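Local coordinates for hydrophilic protein, virA protein (Chromobacterium violaceum, PDB 3BO6) that is a phosphothreonine lyase effector that probably removes phosphate from phosphothreonine in host proteins by beta-elimination, at residues 29-34 and 101-106; 73-78 and 110-115; 77-82 and 137-142; 85-90 and 175-180. All coordinates share one frame; numbering follows the deposited sequence. Where two conformers were deposited one is given.

Contact 1: 29-34 and 101-106; sequences SHFREA and SGLLFS
Ala-34 N donates to Gly-102 O at 2.9 Å, and Ser-106 OG donates to Arg-32 O at 2.6 Å; together they tie the loop 29-34 to the C-terminal end of helix 93-104. The first bond has an angle of 162° at the hydrogen. In the second, OG lies well above the carbonyl plane. OG stands opposite its own backbone N (chi1 173°), on the side where Arg-32 O lies. The same OG also accepts from Asp-108 N.

Two waters add bridges. One joins Glu-33 OE1 to Leu-103 N, and the other joins Ala-34 O to Ser-101 OG. The other carboxylate oxygen of Glu-33, OE2, forms a salt bridge with Arg-165 of helix 149-168.

The apolar contacts are small. The CD2 branch of Leu-103 lies 3.8 Å from CB of Phe-31, and Ala-34 CB lies 3.8 Å from Phe-105 CB. Glu-33 CB and CG lie over the Gly-102 backbone, with Glu-33 CB 3.7 Å from Gly-102 CA. Glu-33 CA also makes a CH...O contact with Gly-102 O.

The arrangement is that of an irregular loop docked on a helix C-terminus. There the loop takes up a last-turn carbonyl, and Ser-106, just beyond the helix, returns a bond to the loop.

Contact 2: 73-78 and 110-115; sequences PQCKGD and PIDKWK
The carboxylate of Asp-112 points into the backbone of 73-78 and takes two successive N-H groups, those of Gln-74 and Cys-75, one on each oxygen. Gln-74 N donates to Asp-112 OD1 at 2.9 Å, on the syn side but 27° out of the carboxylate plane. Cys-75 N donates to Asp-112 OD2, also at 2.9 Å, and uses the syn lone pair. Both bonds bend to 158° at the hydrogen. This paired grip limits rotation of the carboxylate. Its CG lies beside the backbone N of Asp-112 (chi1 -76°), which directs the group at the loop.

Asp-112 stands just before strand 113-117 of the antiparallel sheet. The segment 73-78 belongs to the connection between strands 65-70 and 82-86, so the contact fixes part of that connection against the start of a strand. Arg-70 forms a salt bridge with OD1 and Lys-139 one with OD2. These two cations probably keep the buried carboxylate ionised.

Two side chains of the loop touch OD2. CB of Pro-73 lies 3.3 Å from Asp-112 OD2, and CB of Cys-75 lies 3.4 Å from the same oxygen. The Cys-75 thiol extends past the carboxylate toward Pro-110, with SG 3.8 Å from Pro-110 O. Lys-76 folds back along its own segment, and its NZ donates to Pro-73 O at 2.8 Å.

Contact 3: 77-82 and 137-142; sequences GDFAGD and YVKPDQ
Val-138 O, Ala-80 N and Asp-82 N grip one water between the two segments. The water donates to Val-138 O at 2.7 Å and accepts from the two N-H groups. A weak bond to Asp-82 OD2 is its fourth. Asp-82 OD2 also bonds Tyr-147, while OD1 bonds Tyr-191 and Asn-193.

Beside the water, Val-138 N donates to Asp-82 O at 3.0 Å. This bond lies where strand 82-86 begins and its antiparallel partner 134-137 ends. Past this point the two chains leave the sheet as loops that stay side by side. Further along, Gly-77 N donates to Pro-140 O at 3.0 Å, bent to 133°. Gly-77 CA packs closely here, 3.1 Å from Gln-142 O.

Phe-79 reaches the other segment with its ring opposite the backbone N (chi1 -177°). Its edge brings CD1 to 3.2 Å from Val-138 O. The edge of Tyr-137 is turned toward the face of Phe-79 in an offset edge-to-face pair, with centroids 6.0 Å apart and planes at 72°. Within the loop, Gly-81 N sits over the centre of one face of Phe-79. The Pro-140 ring packs by CD against Asp-78 O at 3.2 Å.

Contact 4: 85-90 and 175-180; sequences HISVQR and QYPESD. With SO4 (sulfate ion), chain C.
A sulfate-binding pocket lies beside strand 82-86, and His-85 connects it to Asp-180 of the loop 175-180. The sulfate probably came from the crystallisation liquor. His-85 NE2 donates to sulfate O4 at 2.7 Å, with an angle of 166°. Lys-83, Arg-127, Arg-192 and Arg-199 also bind the anion.

At the other nitrogen, His-85 ND1 donates to Asp-180 OD2. This bond is short, 2.6 Å, and nearly straight at 174°. It uses the syn lone pair of OD2 and runs in the imidazole plane. The ring and carboxylate planes are 20° apart. The ring is thus held at its edge by Asp-180 at ND1 and by the sulfate at NE2. Ser-190 OG gives OD2 a second partner. Ser-179 OG donates to Asp-180 OD1 from above the carboxylate plane, at 2.8 Å, and is itself bonded to Arg-127. Pro-177 to Asp-180 forms a type I turn that brings the acid to the ring.

Ser-87 OG packs 3.7 Å from Pro-177 CD, and its hydrogen bond is to Ala-132 N.

The Asp-180 bond probably helps fix the ring's rotation, with NE2 turned to the anion. A tetrahedral dianion among these basic groups is consistent with a site for the phosphate of phosphothreonine.

Contacts 2 and 3 are neighbours, with centres 7 Å apart. They share Gly-77 and Asp-78, and a probable backbone hydrogen bond from Lys-76 N to Asp-141 O joins them. Contact 1 lies 14 Å from contact 2 between centres and meets it where Phe-105 and Leu-104 touch Trp-114. The centre of contact 4 is about 22 Å from the centres of the others. Contacts 2, 3 and 4 all reach the seven-stranded antiparallel sheet; contact 1 lies at the end of helix 93-104. The first segments come in the order 29-34, 73-78, 77-82, 85-90, before all the second ones. Contacts 2 and 3 hold the connection between strands 65-70 and 82-86 on one side of the chain's centre, while contact 4 carries the anion pocket on the other.

Contact 1: 29-34 and 101-106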
loop_
_atom_site.group_PDB
_atom_site.type_symbol
_atom_site.label_atom_id
_atom_site.label_comp_id
_atom_site.label_asym_id
_atom_site.label_seq_id
_atom_site.Cartn_x
_atom_site.Cartn_y
_atom_site.Cartn_z
ATOM N N SER A 29 6.828 -15.828 0.900
ATOM C CA SER A 29 6.071 -15.692 -0.343
ATOM C C SER A 29 7.009 -15.699 -1.543
ATOM O O SER A 29 8.231 -15.563 -1.406
ATOM C CB SER A 29 5.217 -14.420 -0.325
ATOM O OG SER A 29 4.313 -14.474 0.754
ATOM N N HIS A 30 6.426 -15.869 -2.723
ATOM C CA HIS A 30 7.188 -15.942 -3.966
ATOM C C HIS A 30 6.498 -15.015 -4.966
ATOM O O HIS A 30 5.447 -15.352 -5.504
ATOM C CB HIS A 30 7.189 -17.405 -4.440
ATOM C CG HIS A 30 8.014 -17.683 -5.661
ATOM N ND1 HIS A 30 7.517 -17.543 -6.938
ATOM C CD2 HIS A 30 9.267 -18.184 -5.802
ATOM C CE1 HIS A 30 8.446 -17.890 -7.812
ATOM N NE2 HIS A 30 9.516 -18.290 -7.148
ATOM N N PHE A 31 7.066 -13.827 -5.179
ATOM C CA PHE A 31 6.451 -12.840 -6.070
ATOM C C PHE A 31 7.220 -12.770 -7.390
ATOM O O PHE A 31 8.352 -12.288 -7.425
ATOM C CB PHE A 31 6.436 -11.447 -5.415
ATOM C CG PHE A 31 5.712 -11.399 -4.100
ATOM C CD1 PHE A 31 4.340 -11.576 -4.044
ATOM C CD2 PHE A 31 6.403 -11.171 -2.924
ATOM C CE1 PHE A 31 3.662 -11.509 -2.828
ATOM C CE2 PHE A 31 5.735 -11.120 -1.707
ATOM C CZ PHE A 31 4.365 -11.299 -1.665
ATOM N N ARG A 32 6.605 -13.256 -8.467
ATOM C CA ARG A 32 7.206 -13.140 -9.791
ATOM C C ARG A 32 7.062 -11.707 -10.308
ATOM O O ARG A 32 5.947 -11.259 -10.603
ATOM C CB ARG A 32 6.502 -14.081 -10.760
ATOM C CG ARG A 32 6.747 -15.544 -10.485
ATOM C CD ARG A 32 5.820 -16.392 -11.334
ATOM N NE ARG A 32 4.456 -16.350 -10.817
ATOM C CZ ARG A 32 3.425 -16.983 -11.361
ATOM N NH1 ARG A 32 3.596 -17.719 -12.454
ATOM N NH2 ARG A 32 2.223 -16.897 -10.806
ATOM N N GLU A 33 8.168 -10.984 -10.422
ATOM C CA GLU A 33 8.075 -9.605 -10.899
ATOM C C GLU A 33 7.654 -9.520 -12.353
ATOM O O GLU A 33 8.012 -10.364 -13.192
ATOM C CB GLU A 33 9.389 -8.859 -10.680
ATOM C CG GLU A 33 9.658 -8.600 -9.216
ATOM C CD GLU A 33 10.897 -7.789 -8.985
ATOM O OE1 GLU A 33 10.986 -7.130 -7.925
ATOM O OE2 GLU A 33 11.796 -7.824 -9.849
ATOM N N ALA A 34 6.878 -8.491 -12.649
ATOM C CA ALA A 34 6.526 -8.199 -14.028
ATOM C C ALA A 34 7.702 -7.576 -14.767
ATOM O O ALA A 34 8.269 -6.575 -14.324
ATOM C CB ALA A 34 5.339 -7.240 -14.061
ATOM N N SER A 101 8.210 -1.333 -9.862
ATOM C CA SER A 101 7.207 -1.698 -10.855
ATOM C C SER A 101 7.104 -3.223 -11.039
ATOM O O SER A 101 6.014 -3.746 -11.304
ATOM C CB SER A 101 7.445 -0.985 -12.191
ATOM O OG SER A 101 8.681 -1.422 -12.732
ATOM N N GLY A 102 8.221 -3.940 -10.887
ATOM C CA GLY A 102 8.181 -5.399 -10.941
ATOM C C GLY A 102 7.179 -5.981 -9.957
ATOM O O GLY A 102 6.400 -6.881 -10.284
ATOM N N LEU A 103 7.207 -5.461 -8.735
ATOM C CA LEU A 103 6.309 -5.902 -7.671
ATOM C C LEU A 103 4.893 -5.340 -7.839
ATOM O O LEU A 103 3.913 -6.056 -7.684
ATOM C CB LEU A 103 6.870 -5.504 -6.295
ATOM C CG LEU A 103 7.974 -6.435 -5.765
ATOM C CD1 LEU A 103 8.799 -5.764 -4.664
ATOM C CD2 LEU A 103 7.377 -7.748 -5.292
ATOM N N LEU A 104 4.782 -4.056 -8.160
ATOM C CA LEU A 104 3.455 -3.437 -8.191
ATOM C C LEU A 104 2.584 -3.948 -9.337
ATOM O O LEU A 104 1.353 -3.879 -9.267
ATOM C CB LEU A 104 3.576 -1.912 -8.257
ATOM C CG LEU A 104 4.113 -1.238 -6.991
ATOM C CD1 LEU A 104 4.395 0.245 -7.242
ATOM C CD2 LEU A 104 3.108 -1.403 -5.854
ATOM N N PHE A 105 3.217 -4.431 -10.410
ATOM C CA PHE A 105 2.490 -5.024 -11.535
ATOM C C PHE A 105 2.542 -6.548 -11.523
ATOM O O PHE A 105 2.128 -7.191 -12.477
ATOM C CB PHE A 105 3.015 -4.485 -12.874
ATOM C CG PHE A 105 2.667 -3.048 -13.128
ATOM C CD1 PHE A 105 3.586 -2.048 -12.864
ATOM C CD2 PHE A 105 1.428 -2.705 -13.656
ATOM C CE1 PHE A 105 3.267 -0.701 -13.083
ATOM C CE2 PHE A 105 1.097 -1.363 -13.876
ATOM C CZ PHE A 105 2.019 -0.368 -13.605
ATOM N N SER A 106 3.054 -7.134 -10.449
ATOM C CA SER A 106 3.226 -8.587 -10.406
ATOM C C SER A 106 1.904 -9.349 -10.424
ATOM O O SER A 106 0.951 -8.967 -9.731
ATOM C CB SER A 106 4.004 -8.978 -9.144
ATOM O OG SER A 106 4.057 -10.398 -8.969
HETATM O O HOH W 1 9.864 -4.467 -7.980
HETATM O O HOH W 2 9.315 -3.894 -14.130
#

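Contact 2: 73-78 and 110-115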
loop_
_atom_site.group_PDB
_atom_site.type_symbol
_atom_site.label_atom_id
_atom_site.label_comp_id
_atom_site.label_asym_id
_atom_site.label_seq_id
_atom_site.Cartn_x
_atom_site.Cartn_y
_atom_site.Cartn_z
ATOM N N PRO A 73 -10.021 -8.100 -10.089
ATOM C CA PRO A 73 -9.358 -8.073 -8.781
ATOM C C PRO A 73 -9.140 -9.468 -8.206
ATOM O O PRO A 73 -9.963 -10.366 -8.406
ATOM C CB PRO A 73 -10.352 -7.304 -7.902
ATOM C CG PRO A 73 -11.187 -6.518 -8.852
ATOM C CD PRO A 73 -11.303 -7.377 -10.078
ATOM N N GLN A 74 -8.018 -9.653 -7.521
ATOM C CA GLN A 74 -7.760 -10.890 -6.801
ATOM C C GLN A 74 -8.419 -10.923 -5.420
ATOM O O GLN A 74 -8.711 -11.995 -4.899
ATOM C CB GLN A 74 -6.254 -11.109 -6.664
ATOM C CG GLN A 74 -5.587 -11.427 -7.988
ATOM C CD GLN A 74 -5.936 -12.813 -8.477
ATOM O OE1 GLN A 74 -6.371 -12.992 -9.610
ATOM N NE2 GLN A 74 -5.760 -13.802 -7.614
ATOM N N CYS A 75 -8.631 -9.752 -4.825
ATOM C CA CYS A 75 -9.290 -9.674 -3.520
ATOM C C CYS A 75 -10.761 -9.363 -3.723
ATOM O O CYS A 75 -11.111 -8.380 -4.386
ATOM C CB CYS A 75 -8.624 -8.618 -2.628
ATOM S SG CYS A 75 -6.958 -9.089 -2.118
ATOM N N LYS A 76 -11.624 -10.213 -3.169
ATOM C CA LYS A 76 -13.059 -10.119 -3.465
ATOM C C LYS A 76 -13.854 -9.368 -2.397
ATOM O O LYS A 76 -15.066 -9.186 -2.521
ATOM C CB LYS A 76 -13.656 -11.512 -3.657
ATOM C CG LYS A 76 -12.916 -12.383 -4.655
ATOM C CD LYS A 76 -12.871 -11.699 -6.012
ATOM C CE LYS A 76 -12.384 -12.647 -7.099
ATOM N NZ LYS A 76 -12.310 -11.972 -8.427
ATOM N N GLY A 77 -13.167 -8.941 -1.349
ATOM C CA GLY A 77 -13.825 -8.240 -0.263
ATOM C C GLY A 77 -13.932 -6.746 -0.490
ATOM O O GLY A 77 -13.286 -6.184 -1.383
ATOM N N ASP A 78 -14.776 -6.095 0.306
ATOM C CA ASP A 78 -14.921 -4.647 0.248
ATOM C C ASP A 78 -13.782 -3.965 0.999
ATOM O O ASP A 78 -13.385 -4.413 2.078
ATOM C CB ASP A 78 -16.242 -4.214 0.882
ATOM C CG ASP A 78 -17.450 -4.640 0.073
ATOM O OD1 ASP A 78 -17.294 -4.912 -1.138
ATOM O OD2 ASP A 78 -18.555 -4.674 0.652
ATOM N N PRO A 110 -0.507 -8.930 -3.899
ATOM C CA PRO A 110 -1.790 -8.944 -3.190
ATOM C C PRO A 110 -2.513 -7.599 -3.245
ATOM O O PRO A 110 -3.580 -7.507 -2.659
ATOM C CB PRO A 110 -1.376 -9.246 -1.750
ATOM C CG PRO A 110 -0.052 -8.596 -1.620
ATOM C CD PRO A 110 0.627 -8.702 -2.990
ATOM N N ILE A 111 -1.953 -6.598 -3.926
ATOM C CA ILE A 111 -2.529 -5.262 -3.976
ATOM C C ILE A 111 -3.224 -5.049 -5.324
ATOM O O ILE A 111 -2.571 -4.954 -6.368
ATOM C CB ILE A 111 -1.452 -4.179 -3.743
ATOM C CG1 ILE A 111 -0.764 -4.388 -2.376
ATOM C CG2 ILE A 111 -2.057 -2.757 -3.906
ATOM C CD1 ILE A 111 -1.719 -4.316 -1.165
ATOM N N ASP A 112 -4.551 -4.965 -5.297
ATOM C CA ASP A 112 -5.353 -4.770 -6.510
ATOM C C ASP A 112 -5.333 -3.343 -7.051
ATOM O O ASP A 112 -5.601 -3.134 -8.229
ATOM C CB ASP A 112 -6.814 -5.128 -6.247
ATOM C CG ASP A 112 -7.069 -6.621 -6.184
ATOM O OD1 ASP A 112 -6.315 -7.423 -6.780
ATOM O OD2 ASP A 112 -8.091 -6.990 -5.564
ATOM N N LYS A 113 -5.040 -2.369 -6.195
ATOM C CA LYS A 113 -5.209 -0.960 -6.538
ATOM C C LYS A 113 -4.180 -0.108 -5.826
ATOM O O LYS A 113 -3.995 -0.258 -4.618
ATOM C CB LYS A 113 -6.623 -0.505 -6.147
ATOM C CG LYS A 113 -7.002 0.876 -6.669
ATOM C CD LYS A 113 -8.425 1.263 -6.269
ATOM C CE LYS A 113 -8.438 1.986 -4.931
ATOM N NZ LYS A 113 -9.560 2.973 -4.838
ATOM N N TRP A 114 -3.539 0.801 -6.562
ATOM C CA TRP A 114 -2.546 1.714 -5.994
ATOM C C TRP A 114 -2.449 2.968 -6.863
ATOM O O TRP A 114 -2.997 2.995 -7.962
ATOM C CB TRP A 114 -1.175 1.005 -5.829
ATOM C CG TRP A 114 -0.623 0.329 -7.066
ATOM C CD1 TRP A 114 -0.774 -0.979 -7.416
ATOM C CD2 TRP A 114 0.180 0.935 -8.095
ATOM N NE1 TRP A 114 -0.118 -1.225 -8.620
ATOM C CE2 TRP A 114 0.472 -0.064 -9.044
ATOM C CE3 TRP A 114 0.672 2.226 -8.300
ATOM C CZ2 TRP A 114 1.228 0.188 -10.190
ATOM C CZ3 TRP A 114 1.427 2.475 -9.437
ATOM C CH2 TRP A 114 1.690 1.467 -10.370
ATOM N N LYS A 115 -1.808 4.015 -6.348
ATOM C CA LYS A 115 -1.545 5.277 -7.111
ATOM C C LYS A 115 -0.199 5.793 -6.654
ATOM O O LYS A 115 0.326 5.248 -5.730
ATOM C CB LYS A 115 -2.672 6.285 -6.928
ATOM C CG LYS A 115 -2.798 6.875 -5.550
ATOM C CD LYS A 115 -4.101 7.672 -5.504
ATOM C CE LYS A 115 -4.203 8.509 -4.264
ATOM N NZ LYS A 115 -5.544 9.196 -4.272
#

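Contact 3: 77-82 and 137-142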
loop_
_atom_site.group_PDB
_atom_site.type_symbol
_atom_site.label_atom_id
_atom_site.label_comp_id
_atom_site.label_asym_id
_atom_site.label_seq_id
_atom_site.Cartn_x
_atom_site.Cartn_y
_atom_site.Cartn_z
ATOM N N GLY A 77 -13.167 -8.941 -1.349
ATOM C CA GLY A 77 -13.825 -8.240 -0.263
ATOM C C GLY A 77 -13.932 -6.746 -0.490
ATOM O O GLY A 77 -13.286 -6.184 -1.383
ATOM N N ASP A 78 -14.776 -6.095 0.306
ATOM C CA ASP A 78 -14.921 -4.647 0.248
ATOM C C ASP A 78 -13.782 -3.965 0.999
ATOM O O ASP A 78 -13.385 -4.413 2.078
ATOM C CB ASP A 78 -16.242 -4.214 0.882
ATOM C CG ASP A 78 -17.450 -4.640 0.073
ATOM O OD1 ASP A 78 -17.294 -4.912 -1.138
ATOM O OD2 ASP A 78 -18.555 -4.674 0.652
ATOM N N PHE A 79 -13.272 -2.873 0.441
ATOM C CA PHE A 79 -12.268 -2.058 1.120
ATOM C C PHE A 79 -12.703 -1.746 2.541
ATOM O O PHE A 79 -13.852 -1.342 2.776
ATOM C CB PHE A 79 -12.064 -0.764 0.341
ATOM C CG PHE A 79 -11.004 0.140 0.903
ATOM C CD1 PHE A 79 -9.688 -0.292 1.049
ATOM C CD2 PHE A 79 -11.319 1.448 1.234
ATOM C CE1 PHE A 79 -8.714 0.570 1.524
ATOM C CE2 PHE A 79 -10.360 2.309 1.728
ATOM C CZ PHE A 79 -9.050 1.878 1.874
ATOM N N ALA A 80 -11.782 -1.943 3.482
ATOM C CA ALA A 80 -12.064 -1.777 4.898
ATOM C C ALA A 80 -11.166 -0.712 5.520
ATOM O O ALA A 80 -10.996 -0.655 6.744
ATOM C CB ALA A 80 -11.920 -3.121 5.619
ATOM N N GLY A 81 -10.601 0.147 4.671
ATOM C CA GLY A 81 -9.843 1.296 5.140
ATOM C C GLY A 81 -8.341 1.129 5.260
ATOM O O GLY A 81 -7.642 2.111 5.451
ATOM N N ASP A 82 -7.836 -0.100 5.154
ATOM C CA ASP A 82 -6.404 -0.310 5.362
ATOM C C ASP A 82 -5.585 0.146 4.164
ATOM O O ASP A 82 -5.851 -0.252 3.018
ATOM C CB ASP A 82 -6.141 -1.774 5.712
ATOM C CG ASP A 82 -6.860 -2.188 6.968
ATOM O OD1 ASP A 82 -6.696 -1.496 7.984
ATOM O OD2 ASP A 82 -7.604 -3.196 6.948
ATOM N N TYR A 137 -3.759 0.337 -1.651
ATOM C CA TYR A 137 -5.039 0.033 -1.020
ATOM C C TYR A 137 -5.170 -1.456 -0.765
ATOM O O TYR A 137 -5.132 -2.258 -1.702
ATOM C CB TYR A 137 -6.187 0.525 -1.903
ATOM C CG TYR A 137 -6.128 2.010 -2.154
ATOM C CD1 TYR A 137 -6.717 2.909 -1.284
ATOM C CD2 TYR A 137 -5.449 2.512 -3.242
ATOM C CE1 TYR A 137 -6.661 4.289 -1.533
ATOM C CE2 TYR A 137 -5.380 3.858 -3.492
ATOM C CZ TYR A 137 -5.969 4.745 -2.644
ATOM O OH TYR A 137 -5.858 6.081 -2.966
ATOM N N VAL A 138 -5.305 -1.831 0.507
ATOM C CA VAL A 138 -5.420 -3.226 0.891
ATOM C C VAL A 138 -6.906 -3.551 0.976
ATOM O O VAL A 138 -7.696 -2.734 1.459
ATOM C CB VAL A 138 -4.766 -3.478 2.257
ATOM C CG1 VAL A 138 -4.765 -4.977 2.550
ATOM C CG2 VAL A 138 -3.347 -2.925 2.272
ATOM N N LYS A 139 -7.288 -4.722 0.481
ATOM C CA LYS A 139 -8.675 -5.192 0.598
ATOM C C LYS A 139 -8.663 -6.600 1.171
ATOM O O LYS A 139 -7.797 -7.388 0.826
ATOM C CB LYS A 139 -9.331 -5.248 -0.782
ATOM C CG LYS A 139 -9.427 -3.915 -1.511
ATOM C CD LYS A 139 -9.486 -4.139 -3.021
ATOM C CE LYS A 139 -10.623 -5.071 -3.436
ATOM N NZ LYS A 139 -10.558 -5.419 -4.899
ATOM N N PRO A 140 -9.637 -6.919 2.042
ATOM C CA PRO A 140 -9.776 -8.322 2.443
ATOM C C PRO A 140 -10.013 -9.178 1.199
ATOM O O PRO A 140 -10.670 -8.729 0.254
ATOM C CB PRO A 140 -11.030 -8.349 3.332
ATOM C CG PRO A 140 -11.503 -6.972 3.446
ATOM C CD PRO A 140 -10.693 -6.052 2.580
ATOM N N ASP A 141 -9.468 -10.390 1.204
ATOM C CA ASP A 141 -9.516 -11.262 0.037
ATOM C C ASP A 141 -10.814 -12.025 -0.152
ATOM O O ASP A 141 -11.191 -12.328 -1.288
ATOM C CB ASP A 141 -8.337 -12.245 0.038
ATOM C CG ASP A 141 -8.263 -13.080 1.302
ATOM O OD1 ASP A 141 -8.357 -12.508 2.408
ATOM O OD2 ASP A 141 -8.065 -14.311 1.191
ATOM N N GLN A 142 -11.496 -12.350 0.944
ATOM C CA GLN A 142 -12.698 -13.184 0.859
ATOM C C GLN A 142 -13.944 -12.365 0.537
ATOM O O GLN A 142 -14.019 -11.176 0.848
ATOM C CB GLN A 142 -12.886 -13.989 2.146
ATOM C CG GLN A 142 -11.673 -14.848 2.497
ATOM C CD GLN A 142 -11.814 -15.536 3.832
ATOM O OE1 GLN A 142 -11.330 -15.042 4.850
ATOM N NE2 GLN A 142 -12.495 -16.674 3.842
HETATM O O HOH W 3 -9.023 -2.659 3.865
#

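Contact 4: 85-90 and 175-180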
loop_
_atom_site.group_PDB
_atom_site.type_symbol
_atom_site.label_atom_id
_atom_site.label_comp_id
_atom_site.label_asym_id
_atom_site.label_seq_id
_atom_site.Cartn_x
_atom_site.Cartn_y
_atom_site.Cartn_z
ATOM N N HIS A 85 1.367 3.803 2.695
ATOM C CA HIS A 85 2.078 4.764 1.871
ATOM C C HIS A 85 3.516 4.305 1.779
ATOM O O HIS A 85 4.009 3.569 2.650
ATOM C CB HIS A 85 2.017 6.144 2.514
ATOM C CG HIS A 85 0.634 6.695 2.617
ATOM N ND1 HIS A 85 -0.003 6.878 3.821
ATOM C CD2 HIS A 85 -0.231 7.114 1.661
ATOM C CE1 HIS A 85 -1.208 7.384 3.606
ATOM N NE2 HIS A 85 -1.365 7.544 2.304
ATOM N N ILE A 86 4.188 4.742 0.718
ATOM C CA ILE A 86 5.623 4.536 0.548
ATOM C C ILE A 86 6.273 5.903 0.380
ATOM O O ILE A 86 5.839 6.700 -0.464
ATOM C CB ILE A 86 5.947 3.672 -0.682
ATOM C CG1 ILE A 86 5.096 2.398 -0.684
ATOM C CG2 ILE A 86 7.450 3.321 -0.699
ATOM C CD1 ILE A 86 5.320 1.506 -1.915
ATOM N N SER A 87 7.284 6.196 1.194
ATOM C CA SER A 87 7.947 7.504 1.171
ATOM C C SER A 87 9.395 7.384 0.716
ATOM O O SER A 87 10.207 6.702 1.362
ATOM C CB SER A 87 7.921 8.150 2.563
ATOM O OG SER A 87 6.595 8.328 3.006
ATOM N N VAL A 88 9.706 8.022 -0.405
ATOM C CA VAL A 88 11.089 8.149 -0.853
ATOM C C VAL A 88 11.477 9.622 -0.946
ATOM O O VAL A 88 10.626 10.523 -0.807
ATOM C CB VAL A 88 11.319 7.440 -2.206
ATOM C CG1 VAL A 88 10.996 5.950 -2.101
ATOM C CG2 VAL A 88 10.510 8.101 -3.321
ATOM N N GLN A 89 12.759 9.890 -1.136
ATOM C CA GLN A 89 13.190 11.271 -1.326
ATOM C C GLN A 89 12.454 11.880 -2.530
ATOM O O GLN A 89 12.316 11.237 -3.573
ATOM C CB GLN A 89 14.707 11.316 -1.507
ATOM C CG GLN A 89 15.343 12.637 -1.082
ATOM C CD GLN A 89 15.201 13.688 -2.151
ATOM O OE1 GLN A 89 15.264 13.378 -3.338
ATOM N NE2 GLN A 89 14.997 14.938 -1.742
ATOM N N ARG A 90 11.982 13.117 -2.370
ATOM C CA ARG A 90 11.137 13.780 -3.366
ATOM C C ARG A 90 11.655 13.698 -4.803
ATOM O O ARG A 90 10.884 13.476 -5.722
ATOM C CB ARG A 90 10.922 15.243 -2.968
ATOM C CG ARG A 90 10.029 16.053 -3.923
ATOM C CD ARG A 90 9.740 17.462 -3.381
ATOM N NE ARG A 90 10.962 18.225 -3.119
ATOM C CZ ARG A 90 11.017 19.284 -2.317
ATOM N NH1 ARG A 90 9.917 19.715 -1.705
ATOM N NH2 ARG A 90 12.165 19.923 -2.134
ATOM N N GLN A 175 10.085 11.829 3.677
ATOM C CA GLN A 175 9.462 12.249 4.926
ATOM C C GLN A 175 8.146 11.508 5.111
ATOM O O GLN A 175 7.213 11.727 4.347
ATOM C CB GLN A 175 9.185 13.750 4.876
ATOM C CG GLN A 175 10.421 14.613 4.713
ATOM C CD GLN A 175 10.085 16.093 4.762
ATOM O OE1 GLN A 175 9.187 16.512 5.496
ATOM N NE2 GLN A 175 10.803 16.893 3.978
ATOM N N TYR A 176 8.056 10.641 6.120
ATOM C CA TYR A 176 6.811 9.911 6.362
ATOM C C TYR A 176 5.710 10.917 6.722
ATOM O O TYR A 176 5.967 11.897 7.429
ATOM C CB TYR A 176 6.893 8.983 7.581
ATOM C CG TYR A 176 7.940 7.886 7.672
ATOM C CD1 TYR A 176 7.706 6.613 7.157
ATOM C CD2 TYR A 176 9.108 8.090 8.395
ATOM C CE1 TYR A 176 8.654 5.583 7.313
ATOM C CE2 TYR A 176 10.054 7.082 8.554
ATOM C CZ TYR A 176 9.825 5.834 8.011
ATOM O OH TYR A 176 10.769 4.833 8.174
ATOM N N PRO A 177 4.468 10.645 6.306
ATOM C CA PRO A 177 3.368 11.553 6.665
ATOM C C PRO A 177 3.064 11.455 8.154
ATOM O O PRO A 177 3.010 10.347 8.697
ATOM C CB PRO A 177 2.174 11.024 5.866
ATOM C CG PRO A 177 2.562 9.639 5.391
ATOM C CD PRO A 177 4.050 9.518 5.457
ATOM N N GLU A 178 2.847 12.604 8.793
ATOM C CA GLU A 178 2.498 12.647 10.206
ATOM C C GLU A 178 1.251 11.829 10.516
ATOM O O GLU A 178 1.070 11.398 11.637
ATOM C CB GLU A 178 2.264 14.091 10.644
ATOM C CG GLU A 178 3.531 14.863 10.947
ATOM C CD GLU A 178 4.328 14.251 12.085
ATOM O OE1 GLU A 178 3.808 14.167 13.227
ATOM O OE2 GLU A 178 5.483 13.863 11.839
ATOM N N SER A 179 0.379 11.640 9.524
ATOM C CA SER A 179 -0.856 10.882 9.751
ATOM C C SER A 179 -0.634 9.418 10.126
ATOM O O SER A 179 -1.463 8.825 10.808
ATOM C CB SER A 179 -1.745 10.913 8.507
ATOM O OG SER A 179 -1.065 10.388 7.373
ATOM N N ASP A 180 0.479 8.839 9.671
ATOM C CA ASP A 180 0.650 7.392 9.663
ATOM C C ASP A 180 1.498 6.890 10.820
ATOM O O ASP A 180 2.168 7.677 11.505
ATOM C CB ASP A 180 1.394 6.966 8.382
ATOM C CG ASP A 180 0.558 7.044 7.115
ATOM O OD1 ASP A 180 -0.538 7.655 7.048
ATOM O OD2 ASP A 180 1.051 6.463 6.123
HETATM S S SO4 C . -4.347 9.411 2.472
HETATM O O1 SO4 C . -3.597 9.266 3.736
HETATM O O2 SO4 C . -5.747 9.075 2.684
HETATM O O3 SO4 C . -4.246 10.787 2.021
HETATM O O4 SO4 C . -3.800 8.499 1.465
#